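PDB 6W1G: 2-oxoadipate dioxygenase/decarboxylase from Pseudomonas putida, which uses iron(II) and O2 to decarboxylate and hydroxylate 2-oxoadipate to D-2-hydroxyglutarate in D-lysine catabolism. Local coordinates for residues E68-I73 against E397-V402; Y98-S103 against P107-A112; P125-T130 against E296-A301. One frame throughout, in Å; residues are numbered along the deposited sequence. Where two conformers were deposited one is given.

From the N terminus, strand 69-75 opens contact 1 and supplies H70 to the metal. The chain then makes the hairpin of strands 94-100 and 108-114, where contact 2 closes a very short loop, and returns as strand 127-133, where contact 3 opens. That loop closes at 296-301, the end of strand 288-298, and contact 1 closes last, at 397-402. Contacts 2 and 3 follow in series, both nested within contact 1, and none cross. Contacts 1 and 3 bring a late loop and a separate two-stranded sheet against the five-stranded sheet, while contact 2 pairs two of its strands. F399 N bonding to Y99 OH at 3.1 Å joins contacts 1 and 2.

Contact 1. Residues E68-I73 against E397-V402; sequences ERHGAI and EDFLPV. With NI (nickel (II) ion), chain B.
NE2 of H70 binds the nickel ion at 2.1 Å, and the ring that carries this nitrogen meets the edge of F399 over one face. H226 and E294 bind the same ion, and three waters fill the remaining positions, the closest with its oxygen 2.0 Å from the metal. The three waters are all cis to one another, with angles at the nickel below 80°, which leaves the protein ligands one face of the octahedron: the facial triad of two histidines and one carboxylate known from non-haem iron enzymes. Nickel occupies the iron(II) site here. H70 is also a substrate-binding residue.

The aromatic pair is T-shaped. Ring centroids lie 4.8 Å apart with the planes at 83°, and CE1 of F399 stands 3.5 Å above the centre of the H70 ring, touching no single ring atom preferentially. The neighbouring CZ of F399 reaches CB of H70 at 4.0 Å, almost in the phenyl plane. With chi1 at 78°, CG of H70 lies between its backbone N and carbonyl carbon, which carries the imidazole toward the loop and the metal. ND1 of H70 is hydrogen-bonded to E296, a second-shell carboxylate. Metal at one nitrogen, carboxylate at the other and phenyl on a face together limit how the imidazole can turn.

Just ahead of H70 and F399 in their segments, OE2 of E68 and OE1 of E397 approach to 4.5 Å. R127 NH1 makes a salt bridge to each, which would offset the like charges.

H70 sits on strand 69-75, flanked in the sheet by strands 127-133 and 226-229. The loop 397-402, whose V402 binds 2-oxoadipate, runs across toward helix 304-321, which L400 and P401 touch, while D398 and V402 lean on strand 94-100.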
loop_
_atom_site.group_PDB
_atom_site.type_symbol
_atom_site.label_atom_id
_atom_site.label_comp_id
_atom_site.label_asym_id
_atom_site.label_seq_id
_atom_site.Cartn_x
_atom_site.Cartn_y
_atom_site.Cartn_z
ATOM N N GLU A 68 4.077 8.286 -6.360
ATOM C CA GLU A 68 3.610 7.434 -5.278
ATOM C C GLU A 68 2.921 6.180 -5.810
ATOM O O GLU A 68 1.963 6.261 -6.584
ATOM C CB GLU A 68 2.681 8.220 -4.360
ATOM C CG GLU A 68 2.073 7.353 -3.276
ATOM C CD GLU A 68 1.565 8.117 -2.067
ATOM O OE1 GLU A 68 1.678 9.376 -2.004
ATOM O OE2 GLU A 68 1.015 7.420 -1.159
ATOM N N ARG A 69 3.403 5.016 -5.377
ATOM C CA ARG A 69 2.883 3.750 -5.838
ATOM C C ARG A 69 2.969 2.707 -4.740
ATOM O O ARG A 69 3.706 2.848 -3.763
ATOM C CB ARG A 69 3.701 3.190 -7.016
ATOM C CG ARG A 69 3.661 3.969 -8.289
ATOM C CD ARG A 69 4.759 3.549 -9.235
ATOM N NE ARG A 69 6.057 4.076 -8.885
ATOM C CZ ARG A 69 6.582 5.175 -9.397
ATOM N NH1 ARG A 69 5.897 5.907 -10.295
ATOM N NH2 ARG A 69 7.779 5.523 -8.921
ATOM N N HIS A 70 2.212 1.622 -4.936
ATOM C CA HIS A 70 2.479 0.383 -4.216
ATOM C C HIS A 70 2.572 -0.768 -5.212
ATOM O O HIS A 70 1.912 -0.746 -6.250
ATOM C CB HIS A 70 1.511 0.009 -3.072
ATOM C CG HIS A 70 0.191 -0.571 -3.447
ATOM N ND1 HIS A 70 -0.973 0.174 -3.488
ATOM C CD2 HIS A 70 -0.168 -1.850 -3.720
ATOM C CE1 HIS A 70 -1.981 -0.625 -3.804
ATOM N NE2 HIS A 70 -1.530 -1.851 -3.955
ATOM N N GLY A 71 3.381 -1.763 -4.905
ATOM C CA GLY A 71 3.361 -3.016 -5.623
ATOM C C GLY A 71 2.764 -4.098 -4.763
ATOM O O GLY A 71 2.651 -3.953 -3.545
ATOM N N ALA A 72 2.374 -5.194 -5.409
ATOM C CA ALA A 72 1.884 -6.370 -4.718
ATOM C C ALA A 72 2.527 -7.590 -5.363
ATOM O O ALA A 72 2.557 -7.694 -6.599
ATOM C CB ALA A 72 0.360 -6.474 -4.862
ATOM N N ILE A 73 3.035 -8.489 -4.525
ATOM C CA ILE A 73 3.692 -9.711 -4.925
ATOM C C ILE A 73 3.269 -10.829 -3.991
ATOM O O ILE A 73 2.758 -10.609 -2.883
ATOM C CB ILE A 73 5.225 -9.575 -4.865
ATOM C CG1 ILE A 73 5.725 -9.258 -3.442
ATOM C CG2 ILE A 73 5.668 -8.558 -5.872
ATOM C CD1 ILE A 73 7.232 -9.306 -3.235
ATOM N N GLU A 397 -0.923 4.904 5.049
ATOM C CA GLU A 397 0.153 4.274 4.309
ATOM C C GLU A 397 -0.032 2.788 4.110
ATOM O O GLU A 397 0.785 2.163 3.405
ATOM C CB GLU A 397 1.501 4.461 5.073
ATOM C CG GLU A 397 1.824 5.892 5.351
ATOM C CD GLU A 397 2.264 6.730 4.158
ATOM O OE1 GLU A 397 2.330 6.215 3.013
ATOM O OE2 GLU A 397 2.516 7.958 4.370
ATOM N N ASP A 398 -1.076 2.204 4.700
ATOM C CA ASP A 398 -1.281 0.743 4.733
ATOM C C ASP A 398 -2.454 0.358 3.828
ATOM O O ASP A 398 -2.699 1.019 2.815
ATOM C CB ASP A 398 -1.357 0.331 6.189
ATOM C CG ASP A 398 -0.058 0.652 6.895
ATOM O OD1 ASP A 398 0.941 0.002 6.550
ATOM O OD2 ASP A 398 -0.033 1.593 7.719
ATOM N N PHE A 399 -3.133 -0.736 4.161
ATOM C CA PHE A 399 -4.091 -1.341 3.245
ATOM C C PHE A 399 -5.395 -1.617 3.984
ATOM O O PHE A 399 -5.458 -1.537 5.227
ATOM C CB PHE A 399 -3.468 -2.589 2.635
ATOM C CG PHE A 399 -2.270 -2.224 1.796
ATOM C CD1 PHE A 399 -2.442 -1.865 0.494
ATOM C CD2 PHE A 399 -1.002 -2.122 2.329
ATOM C CE1 PHE A 399 -1.405 -1.446 -0.287
ATOM C CE2 PHE A 399 0.051 -1.654 1.566
ATOM C CZ PHE A 399 -0.128 -1.381 0.243
ATOM N N LEU A 400 -6.455 -1.872 3.215
ATOM C CA LEU A 400 -7.733 -2.118 3.854
ATOM C C LEU A 400 -7.679 -3.364 4.731
ATOM O O LEU A 400 -7.031 -4.365 4.380
ATOM C CB LEU A 400 -8.848 -2.203 2.810
ATOM C CG LEU A 400 -9.147 -0.892 2.063
ATOM C CD1 LEU A 400 -10.159 -1.136 0.939
ATOM C CD2 LEU A 400 -9.631 0.206 3.024
ATOM N N PRO A 401 -8.310 -3.338 5.892
ATOM C CA PRO A 401 -8.294 -4.529 6.736
ATOM C C PRO A 401 -9.113 -5.652 6.143
ATOM O O PRO A 401 -10.049 -5.433 5.374
ATOM C CB PRO A 401 -8.909 -4.047 8.053
ATOM C CG PRO A 401 -9.717 -2.865 7.699
ATOM C CD PRO A 401 -9.041 -2.222 6.522
ATOM N N VAL A 402 -8.734 -6.878 6.510
ATOM C CA VAL A 402 -9.545 -8.037 6.194
ATOM C C VAL A 402 -10.785 -8.014 7.083
ATOM O O VAL A 402 -10.692 -7.751 8.290
ATOM C CB VAL A 402 -8.749 -9.338 6.419
ATOM C CG1 VAL A 402 -9.570 -10.558 5.995
ATOM C CG2 VAL A 402 -7.407 -9.324 5.686
HETATM NI NI NI B . -2.964 -3.377 -4.152
HETATM O O HOH W 1 -2.119 -4.803 -2.777
HETATM O O HOH W 2 -3.807 -2.783 -2.392
HETATM O O HOH W 3 -4.734 -4.756 -3.745
#

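Contact 2. Residues Y98-S103 against P107-A112; sequences YYDLSS and PVHSTA
Strands 98-100 and 108-112 run antiparallel, 162° between their directions, with Y99 and S110 as a hydrogen-bonded pair and D100 and H109 as the non-hydrogen-bonded pair next to it. Y99 N bonds to S110 O at 2.9 Å, and S110 N returns the bond to Y99 O; L101 N to V108 O, at 3.2 Å, adds a further rung just before the turn. CA-H...O contacts from Y98 CA to S110 O and from H109 CA to Y99 O lie alongside these rungs.

On the face of D100 and H109, the hydroxyl of Y98 bonds to ND1 of H109 at 2.8 Å. The rings meet rim to rim, planes at 68°, with the nitrogen in the plane of the tyrosine and the hydroxyl in the plane of the imidazole. CG of Y98 is anti to its backbone N (chi1 174°), a setting that brings its phenol end to H109 although its CB points away. F429, on helix 424-433, meets both rings.

Toward the turn, OD1 of D100 accepts from the backbone N of S102 at 3.1 Å, an Asx turn, the donor coming from above the carboxylate plane. In the conformer given, S102 OG meets the syn lone pair of OD1. Away from that carboxylate, CD1 of L101 touches CG2 of V108 at 3.6 Å, the two side chains pointing the same way. On the face of Y99 and S110, a water donates to Y99 O and also bonds to S110 OG, which has a second partner in S131.

S102 N on OD1 and N425 on OD2 probably limit rotation of the D100 carboxylate at the hairpin end. Y99 spends its hydroxyl on the backbone N of F399, so this hairpin is coupled to the loop that leads to substrate-binding V402.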
loop_
_atom_site.group_PDB
_atom_site.type_symbol
_atom_site.label_atom_id
_atom_site.label_comp_id
_atom_site.label_asym_id
_atom_site.label_seq_id
_atom_site.Cartn_x
_atom_site.Cartn_y
_atom_site.Cartn_z
ATOM N N TYR A 98 -0.434 -6.875 9.411
ATOM C CA TYR A 98 -0.644 -8.290 9.142
ATOM C C TYR A 98 -2.072 -8.469 8.649
ATOM O O TYR A 98 -3.028 -7.972 9.249
ATOM C CB TYR A 98 -0.409 -9.119 10.418
ATOM C CG TYR A 98 -0.748 -10.570 10.206
ATOM C CD1 TYR A 98 -0.009 -11.364 9.329
ATOM C CD2 TYR A 98 -1.828 -11.153 10.841
ATOM C CE1 TYR A 98 -0.323 -12.671 9.089
ATOM C CE2 TYR A 98 -2.145 -12.477 10.614
ATOM C CZ TYR A 98 -1.392 -13.241 9.754
ATOM O OH TYR A 98 -1.756 -14.564 9.570
ATOM N N TYR A 99 -2.200 -9.151 7.511
ATOM C CA TYR A 99 -3.464 -9.308 6.799
ATOM C C TYR A 99 -3.642 -10.793 6.536
ATOM O O TYR A 99 -2.886 -11.372 5.756
ATOM C CB TYR A 99 -3.457 -8.564 5.472
ATOM C CG TYR A 99 -3.097 -7.091 5.596
ATOM C CD1 TYR A 99 -1.758 -6.693 5.673
ATOM C CD2 TYR A 99 -4.062 -6.105 5.640
ATOM C CE1 TYR A 99 -1.413 -5.365 5.802
ATOM C CE2 TYR A 99 -3.724 -4.785 5.772
ATOM C CZ TYR A 99 -2.418 -4.414 5.844
ATOM O OH TYR A 99 -2.116 -3.074 5.987
ATOM N N ASP A 100 -4.600 -11.420 7.186
ATOM C CA ASP A 100 -4.808 -12.859 7.056
ATOM C C ASP A 100 -6.063 -13.127 6.257
ATOM O O ASP A 100 -7.173 -12.849 6.719
ATOM C CB ASP A 100 -4.919 -13.444 8.453
ATOM C CG ASP A 100 -5.034 -14.940 8.453
ATOM O OD1 ASP A 100 -4.726 -15.539 7.411
ATOM O OD2 ASP A 100 -5.420 -15.483 9.494
ATOM N N LEU A 101 -5.883 -13.651 5.059
ATOM C CA LEU A 101 -7.020 -13.990 4.223
ATOM C C LEU A 101 -7.500 -15.421 4.391
ATOM O O LEU A 101 -8.447 -15.817 3.700
ATOM C CB LEU A 101 -6.700 -13.727 2.756
ATOM C CG LEU A 101 -6.812 -12.276 2.313
ATOM C CD1 LEU A 101 -6.050 -12.054 1.030
ATOM C CD2 LEU A 101 -8.284 -11.882 2.150
ATOM N N SER A 102 -6.877 -16.219 5.267
ATOM C CA SER A 102 -7.380 -17.569 5.508
ATOM C C SER A 102 -8.860 -17.557 5.871
ATOM O O SER A 102 -9.583 -18.510 5.563
ATOM C CB SER A 102 -6.569 -18.251 6.615
ATOM O OG SER A 102 -5.177 -18.246 6.342
ATOM N N SER A 103 -9.326 -16.495 6.533
ATOM C CA SER A 103 -10.741 -16.379 6.871
ATOM C C SER A 103 -11.608 -16.358 5.620
ATOM O O SER A 103 -12.645 -17.031 5.559
ATOM C CB SER A 103 -10.952 -15.101 7.683
ATOM O OG SER A 103 -10.146 -14.044 7.190
ATOM N N PRO A 107 -5.768 -18.718 0.317
ATOM C CA PRO A 107 -4.694 -19.344 1.116
ATOM C C PRO A 107 -3.409 -18.512 1.186
ATOM O O PRO A 107 -2.317 -18.984 0.858
ATOM C CB PRO A 107 -4.491 -20.678 0.383
ATOM C CG PRO A 107 -4.759 -20.340 -1.043
ATOM C CD PRO A 107 -5.937 -19.384 -0.988
ATOM N N VAL A 108 -3.535 -17.266 1.656
ATOM C CA VAL A 108 -2.392 -16.390 1.850
ATOM C C VAL A 108 -2.536 -15.609 3.158
ATOM O O VAL A 108 -3.636 -15.396 3.674
ATOM C CB VAL A 108 -2.158 -15.367 0.701
ATOM C CG1 VAL A 108 -1.880 -16.038 -0.652
ATOM C CG2 VAL A 108 -3.326 -14.393 0.594
ATOM N N HIS A 109 -1.388 -15.137 3.663
ATOM C CA HIS A 109 -1.356 -14.073 4.669
ATOM C C HIS A 109 -0.192 -13.157 4.317
ATOM O O HIS A 109 0.752 -13.586 3.639
ATOM C CB HIS A 109 -1.363 -14.575 6.116
ATOM C CG HIS A 109 -0.360 -15.603 6.473
ATOM N ND1 HIS A 109 -0.248 -16.016 7.779
ATOM C CD2 HIS A 109 0.530 -16.329 5.760
ATOM C CE1 HIS A 109 0.648 -16.987 7.848
ATOM N NE2 HIS A 109 1.134 -17.197 6.643
ATOM N N SER A 110 -0.270 -11.901 4.775
ATOM C CA SER A 110 0.526 -10.857 4.152
ATOM C C SER A 110 0.924 -9.770 5.133
ATOM O O SER A 110 0.333 -9.581 6.204
ATOM C CB SER A 110 -0.294 -10.179 3.040
ATOM O OG SER A 110 -0.930 -11.140 2.245
ATOM N N THR A 111 1.948 -9.016 4.706
ATOM C CA THR A 111 2.361 -7.774 5.353
ATOM C C THR A 111 2.666 -6.777 4.257
ATOM O O THR A 111 2.688 -7.134 3.086
ATOM C CB THR A 111 3.589 -7.993 6.248
ATOM O OG1 THR A 111 3.837 -6.826 7.045
ATOM C CG2 THR A 111 4.828 -8.288 5.479
ATOM N N ALA A 112 2.910 -5.522 4.616
ATOM C CA ALA A 112 3.393 -4.561 3.635
ATOM C C ALA A 112 4.745 -4.014 4.089
ATOM O O ALA A 112 4.887 -3.560 5.219
ATOM C CB ALA A 112 2.439 -3.412 3.412
HETATM O O HOH W 4 -3.470 -11.318 2.880
#

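Contact 3. Residues P125-T130 against E296-A301; sequences PFRVFT and EQRGAA
Stacking carries this contact: the guanidinium of R127 packs face to face with that of R298, centres 3.7 Å apart and planes at 20°. The overlap is offset, with NE of R298 only 3.4 Å from CZ of R127, and the two side chains run in opposing senses along the stack. R298 reaches in straight as far as NE, whereas R127 is bent at chi2 (100°), a kink that lays its flat end along the other. P125 O sits above the opposite face of the R127 guanidinium, which is thus sandwiched between a carbonyl oxygen and R298.

The stack ties the start of strand 127-133, in the five-stranded sheet that supplies H70 and H226 to the metal, to the end of strand 288-298, one of an antiparallel pair; the family belongs to the glyoxalase clan. E294, a metal ligand, lies on that second strand two residues ahead of E296.

Carboxylates probably offset the charge of the paired cations. NE of R298 reaches OE2 of E296 at 3.0 Å in a weak bond, N-H...O angle 146°, and NH2 of R298 adds a weak one to the same oxygen, which lies in the guanidinium plane. The NH2 of R127, a side chain already bridged to E397 and E68, comes to 4.1 Å from E296 OE2, but that oxygen is well out of the R127 plane, leaving an electrostatic attraction alone.

Hydrogen bonds and an aromatic contact extend the cluster. R298 NH1 donates to D398 O and Y396 O, and its guanidinium makes a cation-pi contact with F399. A leucine in place of R298 would probably take from E296 OE2 its salt-bridge partner, leave D398 O and Y396 O without their guanidinium donor, and strip R127 of the flat group on one face.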
loop_
_atom_site.group_PDB
_atom_site.type_symbol
_atom_site.label_atom_id
_atom_site.label_comp_id
_atom_site.label_asym_id
_atom_site.label_seq_id
_atom_site.Cartn_x
_atom_site.Cartn_y
_atom_site.Cartn_z
ATOM N N PRO A 125 7.192 7.071 -0.706
ATOM C CA PRO A 125 6.221 6.303 0.059
ATOM C C PRO A 125 5.956 4.927 -0.541
ATOM O O PRO A 125 4.948 4.280 -0.226
ATOM C CB PRO A 125 4.962 7.158 -0.035
ATOM C CG PRO A 125 5.052 7.688 -1.418
ATOM C CD PRO A 125 6.526 8.007 -1.645
ATOM N N PHE A 126 6.868 4.444 -1.379
ATOM C CA PHE A 126 6.684 3.131 -2.003
ATOM C C PHE A 126 6.469 2.056 -0.965
ATOM O O PHE A 126 7.207 1.975 0.025
ATOM C CB PHE A 126 7.904 2.811 -2.859
ATOM C CG PHE A 126 7.798 1.578 -3.660
ATOM C CD1 PHE A 126 6.812 1.446 -4.625
ATOM C CD2 PHE A 126 8.709 0.548 -3.497
ATOM C CE1 PHE A 126 6.733 0.296 -5.411
ATOM C CE2 PHE A 126 8.658 -0.576 -4.288
ATOM C CZ PHE A 126 7.661 -0.703 -5.247
ATOM N N ARG A 127 5.513 1.182 -1.234
ATOM C CA ARG A 127 5.244 0.016 -0.383
ATOM C C ARG A 127 5.109 -1.203 -1.271
ATOM O O ARG A 127 4.702 -1.079 -2.419
ATOM C CB ARG A 127 3.930 0.038 0.430
ATOM C CG ARG A 127 3.486 1.313 1.005
ATOM C CD ARG A 127 2.414 1.936 0.141
ATOM N NE ARG A 127 2.017 3.158 0.723
ATOM C CZ ARG A 127 1.655 4.250 0.034
ATOM N NH1 ARG A 127 1.341 5.358 0.632
ATOM N NH2 ARG A 127 1.603 4.220 -1.301
ATOM N N VAL A 128 5.442 -2.375 -0.712
ATOM C CA VAL A 128 5.216 -3.627 -1.401
ATOM C C VAL A 128 4.399 -4.536 -0.500
ATOM O O VAL A 128 4.904 -5.026 0.530
ATOM C CB VAL A 128 6.465 -4.318 -1.907
ATOM C CG1 VAL A 128 6.069 -5.648 -2.594
ATOM C CG2 VAL A 128 7.208 -3.426 -2.869
ATOM N N PHE A 129 3.132 -4.745 -0.870
ATOM C CA PHE A 129 2.244 -5.683 -0.191
ATOM C C PHE A 129 2.673 -7.086 -0.590
ATOM O O PHE A 129 2.719 -7.397 -1.786
ATOM C CB PHE A 129 0.812 -5.423 -0.639
ATOM C CG PHE A 129 -0.228 -6.167 0.143
ATOM C CD1 PHE A 129 -0.687 -7.412 -0.253
ATOM C CD2 PHE A 129 -0.728 -5.636 1.314
ATOM C CE1 PHE A 129 -1.647 -8.063 0.488
ATOM C CE2 PHE A 129 -1.696 -6.307 2.049
ATOM C CZ PHE A 129 -2.142 -7.507 1.637
ATOM N N THR A 130 3.092 -7.885 0.384
ATOM C CA THR A 130 3.765 -9.151 0.157
ATOM C C THR A 130 2.974 -10.262 0.825
ATOM O O THR A 130 2.834 -10.297 2.055
ATOM C CB THR A 130 5.170 -9.088 0.707
ATOM O OG1 THR A 130 5.873 -8.014 0.087
ATOM C CG2 THR A 130 5.942 -10.378 0.453
ATOM N N GLU A 296 -5.888 3.500 -6.628
ATOM C CA GLU A 296 -6.267 3.816 -5.245
ATOM C C GLU A 296 -6.212 5.307 -4.991
ATOM O O GLU A 296 -5.474 6.054 -5.642
ATOM C CB GLU A 296 -5.391 3.096 -4.225
ATOM C CG GLU A 296 -3.977 3.619 -4.030
ATOM C CD GLU A 296 -3.070 2.694 -3.146
ATOM O OE1 GLU A 296 -3.609 1.802 -2.509
ATOM O OE2 GLU A 296 -1.850 2.850 -3.112
ATOM N N GLN A 297 -7.006 5.713 -4.003
ATOM C CA GLN A 297 -7.024 7.045 -3.453
ATOM C C GLN A 297 -6.777 6.884 -1.942
ATOM O O GLN A 297 -7.459 6.081 -1.303
ATOM C CB GLN A 297 -8.386 7.724 -3.687
ATOM C CG GLN A 297 -8.442 9.155 -3.159
ATOM C CD GLN A 297 -9.794 9.768 -3.238
ATOM O OE1 GLN A 297 -10.637 9.427 -4.088
ATOM N NE2 GLN A 297 -10.027 10.724 -2.375
ATOM N N ARG A 298 -5.834 7.625 -1.371
ATOM C CA ARG A 298 -5.447 7.452 0.028
ATOM C C ARG A 298 -5.910 8.633 0.854
ATOM O O ARG A 298 -5.610 9.769 0.505
ATOM C CB ARG A 298 -3.932 7.230 0.186
ATOM C CG ARG A 298 -3.532 5.879 -0.302
ATOM C CD ARG A 298 -2.015 5.623 -0.176
ATOM N NE ARG A 298 -1.752 4.224 -0.468
ATOM C CZ ARG A 298 -1.887 3.244 0.411
ATOM N NH1 ARG A 298 -2.102 3.503 1.706
ATOM N NH2 ARG A 298 -1.801 1.982 0.004
ATOM N N GLY A 299 -6.603 8.330 1.945
ATOM C CA GLY A 299 -7.113 9.303 2.883
ATOM C C GLY A 299 -6.478 9.185 4.257
ATOM O O GLY A 299 -5.315 8.814 4.359
ATOM N N ALA A 300 -7.223 9.546 5.294
ATOM C CA ALA A 300 -6.690 9.668 6.641
ATOM C C ALA A 300 -6.475 8.321 7.299
ATOM O O ALA A 300 -7.337 7.431 7.298
ATOM C CB ALA A 300 -7.665 10.466 7.480
ATOM N N ALA A 301 -5.354 8.216 8.006
ATOM C CA ALA A 301 -5.132 7.106 8.913
ATOM C C ALA A 301 -6.087 7.225 10.096
ATOM O O ALA A 301 -6.284 8.303 10.655
ATOM C CB ALA A 301 -3.689 7.167 9.384
#